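Local coordinates for odorant-binding protein 47 (PDB 3PM2) that binds small hydrophobic odorants and is thought to capture and carry them through the aqueous fluid around the olfactory dendrites of the malaria mosquito, at residues T121-F124 with E125-I129; K71-R74 with E75-T78; F104-A107 with D108-K111; V11-N14 with A15-C19. All blocks are in the same frame, centred on the assembly; numbering follows the deposited sequence.

Contact 1 of 4, residues T121-F124 with E125-I129; sequences TPAF and EGEQI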
ATOM      1  N   THR A 121      13.433  -7.071 -16.200  1.00 21.14           N
ATOM      2  CA  THR A 121      14.700  -7.697 -15.829  1.00 21.57           C
ATOM      3  C   THR A 121      15.452  -6.777 -14.888  1.00 23.53           C
ATOM      4  O   THR A 121      15.285  -5.566 -15.008  1.00 23.55           O
ATOM      5  CB  THR A 121      15.519  -8.091 -17.068  1.00 30.91           C
ATOM      6  OG1 THR A 121      15.696  -6.959 -17.908  1.00 30.72           O
ATOM      7  CG2 THR A 121      14.883  -9.212 -17.847  1.00 33.47           C
ATOM      8  N   PRO A 122      16.285  -7.316 -13.953  1.00 20.94           N
ATOM      9  CA  PRO A 122      17.021  -6.439 -13.020  1.00 20.77           C
ATOM     10  C   PRO A 122      17.831  -5.346 -13.723  1.00 28.71           C
ATOM     11  O   PRO A 122      18.575  -5.649 -14.649  1.00 29.73           O
ATOM     12  CB  PRO A 122      17.904  -7.426 -12.254  1.00 22.38           C
ATOM     13  CG  PRO A 122      17.146  -8.699 -12.289  1.00 26.16           C
ATOM     14  CD  PRO A 122      16.562  -8.741 -13.662  1.00 21.57           C
ATOM     15  N   ALA A 123      17.600  -4.067 -13.373  1.00 28.61           N
ATOM     16  CA  ALA A 123      18.302  -2.945 -14.032  1.00 29.77           C
ATOM     17  C   ALA A 123      19.465  -2.378 -13.230  1.00 34.33           C
ATOM     18  O   ALA A 123      20.168  -1.485 -13.702  1.00 36.17           O
ATOM     19  CB  ALA A 123      17.323  -1.856 -14.442  1.00 30.77           C
ATOM     20  N   PHE A 124      19.662  -2.898 -12.022  1.00 28.60           N
ATOM     21  CA  PHE A 124      20.882  -2.642 -11.266  1.00 28.14           C
ATOM     22  C   PHE A 124      21.251  -3.838 -10.395  1.00 33.31           C
ATOM     23  O   PHE A 124      20.478  -4.787 -10.266  1.00 32.68           O
ATOM     24  CB  PHE A 124      20.724  -1.389 -10.402  1.00 28.82           C
ATOM     25  CG  PHE A 124      19.691  -1.526  -9.321  1.00 28.01           C
ATOM     26  CD1 PHE A 124      19.997  -2.159  -8.128  1.00 27.65           C
ATOM     27  CD2 PHE A 124      18.413  -1.023  -9.496  1.00 27.31           C
ATOM     28  CE1 PHE A 124      19.049  -2.287  -7.130  1.00 27.53           C
ATOM     29  CE2 PHE A 124      17.460  -1.147  -8.503  1.00 28.78           C
ATOM     30  CZ  PHE A 124      17.779  -1.780  -7.318  1.00 25.86           C
ATOM     31  N   GLU A 125      22.437  -3.784  -9.797  1.00 32.58           N
ATOM     32  CA  GLU A 125      23.035  -4.962  -9.178  1.00 31.68           C
ATOM     33  C   GLU A 125      22.258  -5.389  -7.938  1.00 35.72           C
ATOM     34  O   GLU A 125      22.116  -4.621  -6.987  1.00 34.69           O
ATOM     35  CB  GLU A 125      24.497  -4.690  -8.816  1.00 33.34           C
ATOM     36  CG  GLU A 125      25.496  -5.190  -9.846  1.00 47.17           C
ATOM     37  CD  GLU A 125      25.169  -6.585 -10.344  1.00 71.87           C
ATOM     38  OE1 GLU A 125      24.859  -6.731 -11.546  1.00 65.05           O
ATOM     39  OE2 GLU A 125      25.222  -7.535  -9.535  1.00 68.27           O
ATOM     40  N   GLY A 126      21.757  -6.620  -7.955  1.00 30.77           N
ATOM     41  CA  GLY A 126      21.021  -7.162  -6.822  1.00 29.55           C
ATOM     42  C   GLY A 126      19.557  -6.761  -6.757  1.00 30.90           C
ATOM     43  O   GLY A 126      18.914  -6.946  -5.722  1.00 30.73           O
ATOM     44  N   GLU A 127      19.021  -6.180  -7.831  1.00 23.66           N
ATOM     45  CA  GLU A 127      17.599  -5.816  -7.841  1.00 19.98           C
ATOM     46  C   GLU A 127      16.772  -7.087  -7.956  1.00 21.15           C
ATOM     47  O   GLU A 127      16.946  -7.839  -8.908  1.00 21.94           O
ATOM     48  CB  GLU A 127      17.265  -4.909  -9.024  1.00 20.48           C
ATOM     49  CG  GLU A 127      15.799  -4.468  -9.007  1.00 24.18           C
ATOM     50  CD  GLU A 127      15.341  -3.675 -10.208  1.00 31.21           C
ATOM     51  OE1 GLU A 127      16.066  -3.663 -11.225  1.00 22.06           O
ATOM     52  OE2 GLU A 127      14.254  -3.063 -10.132  1.00 21.63           O
ATOM     53  N   GLN A 128      15.858  -7.305  -7.023  1.00 19.01           N
ATOM     54  CA  GLN A 128      14.949  -8.451  -7.082  1.00 19.04           C
ATOM     55  C   GLN A 128      13.624  -7.989  -7.696  1.00 20.73           C
ATOM     56  O   GLN A 128      13.019  -7.026  -7.205  1.00 20.08           O
ATOM     57  CB  GLN A 128      14.730  -9.045  -5.690  1.00 20.72           C
ATOM     58  CG  GLN A 128      13.520  -9.977  -5.612  1.00 29.28           C
ATOM     59  CD  GLN A 128      13.719 -11.207  -4.774  1.00 51.64           C
ATOM     60  OE1 GLN A 128      14.844 -11.714  -4.593  1.00 41.12           O
ATOM     61  NE2 GLN A 128      12.604 -11.721  -4.259  1.00 43.84           N
ATOM     62  N   ILE A 129      13.178  -8.666  -8.766  1.00 16.21           N
ATOM     63  CA  ILE A 129      11.930  -8.298  -9.419  1.00 15.58           C
ATOM     64  C   ILE A 129      10.758  -8.972  -8.715  1.00 20.28           C
ATOM     65  O   ILE A 129      10.779 -10.177  -8.530  1.00 20.79           O
ATOM     66  CB  ILE A 129      11.972  -8.607 -10.951  1.00 18.69           C
ATOM     67  CG1 ILE A 129      13.094  -7.787 -11.662  1.00 18.62           C
ATOM     68  CG2 ILE A 129      10.607  -8.410 -11.628  1.00 18.97           C
ATOM     69  CD1 ILE A 129      12.984  -6.224 -11.596  1.00 17.14           C
TER

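Contact 2 of 4, residues K71-R74 with E75-T78; sequences KIDR and EALT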
ATOM      1  N   LYS A  71      -1.390 -13.321  -8.492  1.00 16.20           N
ATOM      2  CA  LYS A  71      -2.758 -13.123  -8.035  1.00 17.13           C
ATOM      3  C   LYS A  71      -2.811 -12.908  -6.534  1.00 18.33           C
ATOM      4  O   LYS A  71      -2.030 -13.508  -5.803  1.00 15.89           O
ATOM      5  CB  LYS A  71      -3.660 -14.330  -8.363  1.00 20.20           C
ATOM      6  CG  LYS A  71      -3.792 -14.664  -9.851  1.00 35.29           C
ATOM      7  CD  LYS A  71      -4.579 -13.630 -10.647  1.00 45.63           C
ATOM      8  CE  LYS A  71      -4.614 -13.997 -12.114  1.00 61.05           C
ATOM      9  NZ  LYS A  71      -5.308 -12.965 -12.930  1.00 71.84           N
ATOM     10  N   ILE A  72      -3.779 -12.088  -6.105  1.00 17.29           N
ATOM     11  CA  ILE A  72      -4.075 -11.810  -4.692  1.00 17.24           C
ATOM     12  C   ILE A  72      -5.411 -12.463  -4.359  1.00 23.77           C
ATOM     13  O   ILE A  72      -6.359 -12.350  -5.132  1.00 24.98           O
ATOM     14  CB  ILE A  72      -4.060 -10.284  -4.365  1.00 19.31           C
ATOM     15  CG1 ILE A  72      -2.671  -9.630  -4.636  1.00 19.05           C
ATOM     16  CG2 ILE A  72      -4.592  -9.999  -2.932  1.00 20.08           C
ATOM     17  CD1 ILE A  72      -1.459 -10.124  -3.687  1.00 17.15           C
ATOM     18  N   ASP A  73      -5.475 -13.186  -3.226  1.00 19.34           N
ATOM     19  CA  ASP A  73      -6.693 -13.871  -2.798  1.00 18.65           C
ATOM     20  C   ASP A  73      -7.623 -12.828  -2.187  1.00 21.43           C
ATOM     21  O   ASP A  73      -7.463 -12.463  -1.020  1.00 18.23           O
ATOM     22  CB  ASP A  73      -6.327 -14.984  -1.796  1.00 20.77           C
ATOM     23  CG  ASP A  73      -7.475 -15.820  -1.242  1.00 27.95           C
ATOM     24  OD1 ASP A  73      -8.647 -15.381  -1.351  1.00 25.53           O
ATOM     25  OD2 ASP A  73      -7.196 -16.869  -0.634  1.00 27.71           O
ATOM     26  N   ARG A  74      -8.568 -12.319  -2.989  1.00 19.35           N
ATOM     27  CA  ARG A  74      -9.508 -11.289  -2.533  1.00 20.35           C
ATOM     28  C   ARG A  74     -10.374 -11.724  -1.333  1.00 24.84           C
ATOM     29  O   ARG A  74     -10.614 -10.926  -0.432  1.00 22.66           O
ATOM     30  CB  ARG A  74     -10.383 -10.790  -3.701  1.00 23.39           C
ATOM     31  CG  ARG A  74     -11.321  -9.673  -3.285  1.00 28.41           C
ATOM     32  CD  ARG A  74     -12.051  -9.097  -4.463  1.00 26.49           C
ATOM     33  NE  ARG A  74     -13.048  -8.145  -3.999  1.00 21.90           N
ATOM     34  CZ  ARG A  74     -13.651  -7.262  -4.777  1.00 28.35           C
ATOM     35  NH1 ARG A  74     -13.361  -7.200  -6.076  1.00 21.11           N
ATOM     36  NH2 ARG A  74     -14.548  -6.433  -4.269  1.00 19.45           N
ATOM     37  N   GLU A  75     -10.817 -12.986  -1.309  1.00 23.71           N
ATOM     38  CA  GLU A  75     -11.658 -13.503  -0.223  1.00 23.18           C
ATOM     39  C   GLU A  75     -10.905 -13.458   1.110  1.00 25.97           C
ATOM     40  O   GLU A  75     -11.390 -12.849   2.061  1.00 24.64           O
ATOM     41  CB  GLU A  75     -12.178 -14.913  -0.547  1.00 24.99           C
ATOM     42  CG  GLU A  75     -13.173 -14.960  -1.708  1.00 37.70           C
ATOM     43  CD  GLU A  75     -12.630 -14.590  -3.085  1.00 63.83           C
ATOM     44  OE1 GLU A  75     -11.452 -14.916  -3.376  1.00 57.81           O
ATOM     45  OE2 GLU A  75     -13.363 -13.917  -3.846  1.00 56.72           O
ATOM     46  N   ALA A  76      -9.690 -14.025   1.145  1.00 23.30           N
ATOM     47  CA  ALA A  76      -8.862 -14.037   2.340  1.00 22.20           C
ATOM     48  C   ALA A  76      -8.422 -12.626   2.732  1.00 23.84           C
ATOM     49  O   ALA A  76      -8.396 -12.321   3.924  1.00 24.30           O
ATOM     50  CB  ALA A  76      -7.657 -14.939   2.142  1.00 23.47           C
ATOM     51  N   LEU A  77      -8.096 -11.753   1.736  1.00 18.97           N
ATOM     52  CA  LEU A  77      -7.701 -10.377   2.037  1.00 15.79           C
ATOM     53  C   LEU A  77      -8.857  -9.632   2.713  1.00 20.92           C
ATOM     54  O   LEU A  77      -8.633  -8.901   3.680  1.00 19.37           O
ATOM     55  CB  LEU A  77      -7.245  -9.640   0.757  1.00 14.51           C
ATOM     56  CG  LEU A  77      -6.947  -8.144   0.920  1.00 16.49           C
ATOM     57  CD1 LEU A  77      -5.799  -7.747   0.051  1.00 15.72           C
ATOM     58  CD2 LEU A  77      -8.172  -7.301   0.551  1.00 21.29           C
ATOM     59  N   THR A  78     -10.092  -9.798   2.191  1.00 20.56           N
ATOM     60  CA  THR A  78     -11.290  -9.143   2.743  1.00 20.08           C
ATOM     61  C   THR A  78     -11.511  -9.601   4.176  1.00 24.52           C
ATOM     62  O   THR A  78     -11.772  -8.767   5.027  1.00 22.30           O
ATOM     63  CB  THR A  78     -12.497  -9.377   1.820  1.00 21.33           C
ATOM     64  OG1 THR A  78     -12.157  -8.895   0.515  1.00 20.89           O
ATOM     65  CG2 THR A  78     -13.786  -8.688   2.311  1.00 19.38           C
TER
HETATM   66  O   HOH W   1     -14.146  -8.142  -1.132  1.00 21.26           O
HETATM   67  O   HOH W   2      -9.515 -13.361  -5.647  1.00 21.41           O

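Contact 3 of 4, residues F104-A107 with D108-K111; sequences FKMA and DSIK. Unlike the reference sequence in segment 108-111: Ser109 (reference Thr).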
ATOM      1  N   PHE A 104      -9.322  -3.378  -6.421  1.00 16.31           N
ATOM      2  CA  PHE A 104      -9.295  -4.537  -7.329  1.00 15.24           C
ATOM      3  C   PHE A 104      -9.767  -4.110  -8.726  1.00 17.48           C
ATOM      4  O   PHE A 104      -9.207  -4.573  -9.724  1.00 16.25           O
ATOM      5  CB  PHE A 104     -10.124  -5.719  -6.771  1.00 16.80           C
ATOM      6  CG  PHE A 104      -9.304  -6.606  -5.847  1.00 18.30           C
ATOM      7  CD1 PHE A 104      -8.551  -7.661  -6.355  1.00 21.03           C
ATOM      8  CD2 PHE A 104      -9.235  -6.344  -4.480  1.00 19.19           C
ATOM      9  CE1 PHE A 104      -7.763  -8.459  -5.506  1.00 22.59           C
ATOM     10  CE2 PHE A 104      -8.469  -7.156  -3.628  1.00 22.18           C
ATOM     11  CZ  PHE A 104      -7.746  -8.217  -4.141  1.00 21.57           C
ATOM     12  N   LYS A 105     -10.753  -3.180  -8.796  1.00 15.41           N
ATOM     13  CA  LYS A 105     -11.252  -2.632 -10.077  1.00 15.98           C
ATOM     14  C   LYS A 105     -10.123  -1.875 -10.799  1.00 18.72           C
ATOM     15  O   LYS A 105      -9.914  -2.073 -12.007  1.00 16.96           O
ATOM     16  CB  LYS A 105     -12.449  -1.703  -9.831  1.00 21.25           C
ATOM     17  CG  LYS A 105     -13.333  -1.485 -11.051  1.00 42.95           C
ATOM     18  CD  LYS A 105     -14.192  -0.233 -10.878  1.00 53.22           C
ATOM     19  CE  LYS A 105     -15.303  -0.120 -11.900  1.00 65.65           C
ATOM     20  NZ  LYS A 105     -14.789   0.127 -13.272  1.00 75.14           N
ATOM     21  N   MET A 106      -9.384  -1.043 -10.056  1.00 15.71           N
ATOM     22  CA  MET A 106      -8.240  -0.273 -10.545  1.00 15.29           C
ATOM     23  C   MET A 106      -7.156  -1.213 -11.071  1.00 18.15           C
ATOM     24  O   MET A 106      -6.642  -1.000 -12.175  1.00 16.03           O
ATOM     25  CB  MET A 106      -7.700   0.674  -9.445  1.00 17.93           C
ATOM     26  CG  MET A 106      -6.456   1.495  -9.875  1.00 22.45           C
ATOM     27  SD  MET A 106      -4.887   0.617  -9.621  1.00 26.06           S
ATOM     28  CE  MET A 106      -4.810   0.643  -7.795  1.00 22.43           C
ATOM     29  N   ALA A 107      -6.820  -2.263 -10.305  1.00 14.75           N
ATOM     30  CA  ALA A 107      -5.784  -3.229 -10.692  1.00 14.03           C
ATOM     31  C   ALA A 107      -6.145  -3.903 -11.998  1.00 17.31           C
ATOM     32  O   ALA A 107      -5.292  -3.996 -12.874  1.00 17.17           O
ATOM     33  CB  ALA A 107      -5.581  -4.261  -9.589  1.00 14.47           C
ATOM     34  N   ASP A 108      -7.437  -4.285 -12.170  1.00 14.64           N
ATOM     35  CA  ASP A 108      -7.895  -4.892 -13.420  1.00 15.26           C
ATOM     36  C   ASP A 108      -7.726  -3.926 -14.593  1.00 19.89           C
ATOM     37  O   ASP A 108      -7.367  -4.370 -15.672  1.00 20.58           O
ATOM     38  CB  ASP A 108      -9.356  -5.335 -13.291  1.00 18.35           C
ATOM     39  CG  ASP A 108      -9.943  -5.859 -14.589  1.00 32.49           C
ATOM     40  OD1 ASP A 108      -9.514  -6.943 -15.037  1.00 34.12           O
ATOM     41  OD2 ASP A 108     -10.770  -5.142 -15.197  1.00 39.57           O
ATOM     42  N   SER A 109      -7.958  -2.609 -14.373  1.00 17.40           N
ATOM     43  CA  SER A 109      -7.850  -1.605 -15.451  1.00 18.13           C
ATOM     44  C   SER A 109      -6.421  -1.433 -15.968  1.00 22.35           C
ATOM     45  O   SER A 109      -6.249  -1.019 -17.108  1.00 23.72           O
ATOM     46  CB  SER A 109      -8.383  -0.255 -14.966  1.00 20.76           C
ATOM     47  OG  SER A 109      -7.581   0.263 -13.917  1.00 22.67           O
ATOM     48  N   ILE A 110      -5.416  -1.770 -15.145  1.00 17.61           N
ATOM     49  CA  ILE A 110      -4.003  -1.677 -15.510  1.00 17.72           C
ATOM     50  C   ILE A 110      -3.309  -3.048 -15.587  1.00 21.41           C
ATOM     51  O   ILE A 110      -2.077  -3.109 -15.534  1.00 21.05           O
ATOM     52  CB  ILE A 110      -3.233  -0.632 -14.648  1.00 21.21           C
ATOM     53  CG1 ILE A 110      -3.276  -0.996 -13.129  1.00 20.40           C
ATOM     54  CG2 ILE A 110      -3.764   0.810 -14.913  1.00 23.71           C
ATOM     55  CD1 ILE A 110      -2.309  -0.229 -12.278  1.00 19.92           C
ATOM     56  N   LYS A 111      -4.091  -4.130 -15.797  1.00 18.71           N
ATOM     57  CA  LYS A 111      -3.614  -5.505 -15.963  1.00 18.67           C
ATOM     58  C   LYS A 111      -2.401  -5.576 -16.897  1.00 20.28           C
ATOM     59  O   LYS A 111      -1.425  -6.208 -16.550  1.00 19.73           O
ATOM     60  CB  LYS A 111      -4.728  -6.384 -16.559  1.00 23.00           C
ATOM     61  CG  LYS A 111      -5.310  -7.399 -15.607  1.00 50.31           C
ATOM     62  CD  LYS A 111      -6.375  -8.264 -16.286  1.00 61.67           C
ATOM     63  CE  LYS A 111      -6.959  -9.294 -15.342  1.00 76.01           C
ATOM     64  NZ  LYS A 111      -6.005 -10.402 -15.048  1.00 84.46           N
TER
HETATM   65  O   HOH W   3     -11.843  -2.883 -13.922  1.00 31.57           O

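Contact 4 of 4, residues V11-N14 with A15-C19; sequences VPKN and AAECC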
ATOM      1  N   VAL A  11       6.562  15.051   7.140  1.00 34.00           N
ATOM      2  CA  VAL A  11       6.743  15.047   8.586  1.00 33.69           C
ATOM      3  C   VAL A  11       6.928  13.611   9.060  1.00 36.38           C
ATOM      4  O   VAL A  11       6.304  12.706   8.502  1.00 35.09           O
ATOM      5  CB  VAL A  11       5.676  15.844   9.422  1.00 38.07           C
ATOM      6  CG1 VAL A  11       5.369  17.215   8.830  1.00 37.88           C
ATOM      7  CG2 VAL A  11       4.398  15.040   9.631  1.00 38.19           C
ATOM      8  N   PRO A  12       7.786  13.366  10.072  1.00 33.27           N
ATOM      9  CA  PRO A  12       7.967  11.988  10.554  1.00 33.30           C
ATOM     10  C   PRO A  12       6.809  11.467  11.412  1.00 36.64           C
ATOM     11  O   PRO A  12       6.864  10.312  11.832  1.00 35.24           O
ATOM     12  CB  PRO A  12       9.282  12.065  11.335  1.00 35.35           C
ATOM     13  CG  PRO A  12       9.346  13.461  11.821  1.00 39.10           C
ATOM     14  CD  PRO A  12       8.628  14.320  10.834  1.00 34.38           C
ATOM     15  N   LYS A  13       5.765  12.306  11.660  1.00 34.70           N
ATOM     16  CA  LYS A  13       4.571  11.955  12.443  1.00 34.68           C
ATOM     17  C   LYS A  13       3.986  10.630  11.957  1.00 37.76           C
ATOM     18  O   LYS A  13       3.815  10.421  10.744  1.00 36.03           O
ATOM     19  CB  LYS A  13       3.505  13.069  12.366  1.00 37.74           C
ATOM     20  CG  LYS A  13       2.405  12.982  13.424  1.00 43.61           C
ATOM     21  CD  LYS A  13       1.442  14.141  13.281  1.00 52.37           C
ATOM     22  CE  LYS A  13       0.690  14.451  14.551  1.00 67.02           C
ATOM     23  NZ  LYS A  13      -0.422  13.497  14.778  1.00 76.43           N
ATOM     24  N   ASN A  14       3.751   9.722  12.914  1.00 34.03           N
ATOM     25  CA  ASN A  14       3.172   8.395  12.700  1.00 33.58           C
ATOM     26  C   ASN A  14       1.725   8.598  12.234  1.00 33.11           C
ATOM     27  O   ASN A  14       0.991   9.357  12.860  1.00 32.33           O
ATOM     28  CB  ASN A  14       3.248   7.612  14.011  1.00 38.11           C
ATOM     29  CG  ASN A  14       2.582   6.263  14.037  1.00 69.42           C
ATOM     30  OD1 ASN A  14       2.513   5.537  13.036  1.00 63.56           O
ATOM     31  ND2 ASN A  14       2.117   5.876  15.221  1.00 66.00           N
ATOM     32  N   ALA A  15       1.342   7.986  11.094  1.00 27.37           N
ATOM     33  CA  ALA A  15       0.010   8.162  10.511  1.00 25.66           C
ATOM     34  C   ALA A  15      -1.133   7.790  11.462  1.00 27.80           C
ATOM     35  O   ALA A  15      -2.189   8.423  11.400  1.00 26.21           O
ATOM     36  CB  ALA A  15      -0.109   7.389   9.217  1.00 26.14           C
ATOM     37  N   ALA A  16      -0.913   6.791  12.350  1.00 24.51           N
ATOM     38  CA  ALA A  16      -1.871   6.339  13.367  1.00 25.21           C
ATOM     39  C   ALA A  16      -2.297   7.493  14.279  1.00 29.03           C
ATOM     40  O   ALA A  16      -3.406   7.480  14.804  1.00 28.98           O
ATOM     41  CB  ALA A  16      -1.265   5.219  14.191  1.00 26.49           C
ATOM     42  N   GLU A  17      -1.447   8.518  14.412  1.00 25.82           N
ATOM     43  CA  GLU A  17      -1.756   9.710  15.199  1.00 26.97           C
ATOM     44  C   GLU A  17      -2.704  10.682  14.472  1.00 31.20           C
ATOM     45  O   GLU A  17      -3.224  11.612  15.085  1.00 31.34           O
ATOM     46  CB  GLU A  17      -0.470  10.386  15.663  1.00 28.59           C
ATOM     47  CG  GLU A  17       0.273   9.550  16.689  1.00 39.30           C
ATOM     48  CD  GLU A  17       1.622  10.077  17.128  1.00 59.68           C
ATOM     49  OE1 GLU A  17       2.001  11.193  16.702  1.00 54.43           O
ATOM     50  OE2 GLU A  17       2.295   9.374  17.914  1.00 54.15           O
ATOM     51  N   CYS A  18      -2.927  10.458  13.161  1.00 26.43           N
ATOM     52  CA  CYS A  18      -3.867  11.222  12.346  1.00 24.90           C
ATOM     53  C   CYS A  18      -5.187  10.485  12.246  1.00 25.11           C
ATOM     54  O   CYS A  18      -6.228  11.124  12.286  1.00 23.14           O
ATOM     55  CB  CYS A  18      -3.290  11.498  10.965  1.00 25.32           C
ATOM     56  SG  CYS A  18      -1.820  12.537  11.001  1.00 29.77           S
ATOM     57  N   CYS A  19      -5.137   9.158  12.029  1.00 20.88           N
ATOM     58  CA  CYS A  19      -6.326   8.303  11.923  1.00 21.01           C
ATOM     59  C   CYS A  19      -5.940   6.862  12.189  1.00 23.94           C
ATOM     60  O   CYS A  19      -4.937   6.389  11.646  1.00 22.96           O
ATOM     61  CB  CYS A  19      -7.010   8.448  10.558  1.00 22.29           C
ATOM     62  SG  CYS A  19      -8.579   7.539  10.427  1.00 27.02           S
TER

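Contact 1 of 4, residues T121-F124 with E125-I129
Glu127 reaches back across a reversal of the chain to hold Ala123 and Phe124, in the loop between helix 111-118 and helix 133-147. The reversal is a type II beta turn from Phe124 to Glu127, closed by Glu127 N donating to Phe124 O at 3.2 Å, from above the carbonyl plane. Gly126 suits the third place of this turn, because its positive phi is strained for a residue with a CB.

The Glu127 side chain then makes a second link. With CG anti to the backbone N (chi1 -177°) and the chain extended beyond it, the carboxylate arrives beside residues 121-124, the other arm of the loop, where Ala123 N donates to Glu127 OE1 over 2.7 Å. That bond is nearly straight, 168° at the hydrogen, and meets the oxygen close to its C-O axis. On the way the aliphatic part crosses the Phe124 ring: Glu127 CB sits over one face, 3.6 Å from the centroid, a CH-pi contact. The carboxylate plane lies only 12° from that of the ring. Farther along, Pro122 CD meets Ile129 CG1 at 4.1 Å, an apolar touch between two residues with no polar side-chain group to satisfy.

The acid is well supplied with partners. Arg52 forms a salt bridge to Glu127 OE1, Gln44 donates to Glu127 OE2, and Arg43 makes a cation-pi contact with the Phe124 ring. A buried carboxylate served by an amide N-H, a guanidinium and a glutamine would probably be stabilised as the anion, so Glu127 ties this surface loop to the end of helix 27-44 and to the loop before helix 55-63.

Contact 2 of 4, residues K71-R74 with E75-T78
Asp73 caps the first turn of helix 74-85 by accepting from Ala76 N, the classic N-cap bond, just where the chain leaves the short strand 71-72. Asp73 OD1 lies 3.0 Å from Ala76 N, and the N-H points almost exactly at it, 178° at the hydrogen, although the oxygen is met from above the carboxylate plane. A chi1 of -180° turns the Asp73 carboxylate directly away from its main-chain nitrogen and over the helix start, bringing OD2 within 3.4 Å of Ala76 CB. The small methyl of Ala76 lets the acid lie close. Its negative charge would be favoured by the helix N-terminus, an effect probably offset in part by Glu75 OE1, 3.5 Å from Asp73 OD1.

Behind the cap the helix bonds begin. Asp73 O accepts from Leu77 N, while Arg74 O takes two donors from Thr78, the backbone N and the hydroxyl, which reach it from opposite faces of the carbonyl plane. Thr78 OG1 comes to 2.7 Å from Arg74 O, a role suited to a beta-hydroxyl whose OG1 stands beside its own backbone N.

Further out, Ile72 CG2 packs on Leu77 CD1 at 3.9 Å, joining the strand to the buried side of the helix, where Met61 of helix 55-63 touches both residues. Arg74 reaches outward, roughly at right angles to the helix, to a salt bridge with Asp101 of helix 92-109, and its side chain packs on Ile100 and Phe104. A water in the guanidinium plane bridges the two segments, accepting from Arg74 NE at 3.1 Å and donating to Thr78 OG1 at 2.7 Å.

Contact 3 of 4, residues F104-A107 with D108-K111
Side chains and carbonyls three and four residues apart meet here at the C-terminal end of helix 92-109, where Met106 and Ala107 face Ser109 and Ile110 across the last turn. Regular helix bonding persists into this turn: Asp108 N donates to Phe104 O and Ser109 N to Lys105 O. It then gives way, because Ile110, the first residue to leave helical angles, is the break between this helix and helix 111-118. Ile110 N donates to Ala107 O at 3.2 Å with a bent geometry, 139° at the hydrogen. A second bond, from Ile110 N to Met106 O at 3.3 Å, is weak.

Ser109 bends back on the helix. Its OG lies between its backbone N and carbonyl carbon (chi1 65°), a position that turns the hydroxyl toward Met106 O; the modelled separation of 2.3 Å is too short to be relied on.

The flexible thioether of Met106 bends at chi2 and chi3 and brings SD to 3.8 Å from Ile110 CD1, the two side chains lying at a slant to each other. The same methionine rests on Thr136 and Cys140 of helix 133-147, and Ala107, small enough for a buried place, packs on Ile133 at the start of that helix.

Asp108 belongs to the exposed side. A single water bridges it to the backbone, donating to Lys105 O and to Asp108 OD2 at 2.8 Å each. Lys105 O, already bonded to Ser109 N, thus takes a second hydrogen from the water, which also ties down the aspartate, while the sulfur of Met106 and the CD1 methyl of Ile110 meet on apolar terms.

Contact 4 of 4, residues V11-N14 with A15-C19
Lys13 and Glu17 slant across one another over a short 3-10 turn, residues 15-17, in the N-terminal segment that precedes helix 27-44. The lysine chain runs extended as far as CE and then bends at its last torsion (chi4 -78°), which carries the ammonium back over the base of the glutamate: Lys13 NZ comes to 3.2 Å from Glu17 CB. The carboxylate extends away from that base, because Glu17 is straight beyond CG, and crosses the lysine methylenes, with Glu17 OE1 3.8 Å from Lys13 CG. The salt bridge between Lys13 NZ and Glu17 OE1 is therefore long, 3.9 Å. Opposite charges suit the pair, and the long aliphatic part of lysine lets the carboxylate cross over it.

The Asn14 amide turns toward Ala16: its chi1 of 174° sets CG on the far side from the main-chain nitrogen, and ND2 lies 3.6 Å from Ala16 CB, a small residue that allows the approach. The backbone of Asn14 does the closing work: Asn14 O accepts from Glu17 N at 3.0 Å, the donor lying above the carbonyl plane, a bond between residues three apart as in a 3-10 turn. Ala15 O accepts from Cys18 N, three residues on, and also from Cys19 N, four on.

Disulfides fasten this turn to the C-terminal part of the chain, Cys18 to Cys160 in helix 158-167 and Cys19 to Cys149. Lys13 also rests on Asp159 and Cys160, and Phe146 of helix 133-147 packs on Ala15 and Cys18. The bent lysine ends near the first of those bridges, its NZ lying 4.1 Å from Cys18 SG.

Contacts 2 and 3 are neighbours, about 14 Å between centres, on consecutive helices 74-85 and 92-109. Phe104 of contact 3 packs against contact 2: its CZ lies 3.8 Å from Ile72 CG2 and its CB 3.6 Å from Arg74 NH1, while Lys71 NZ and Lys111 NZ approach to 3.4 Å, like charges close together. Contact 4 sits across the chain's centre from both, its centre about 27 Å from that of contact 2 and 29 Å from that of contact 3. Contact 1 touches none of the others, its nearest atoms about 13 Å from contacts 2 and 3 and 24 Å from contact 4. Helix 133-147 links three of them, packing against contacts 2, 3 and 4.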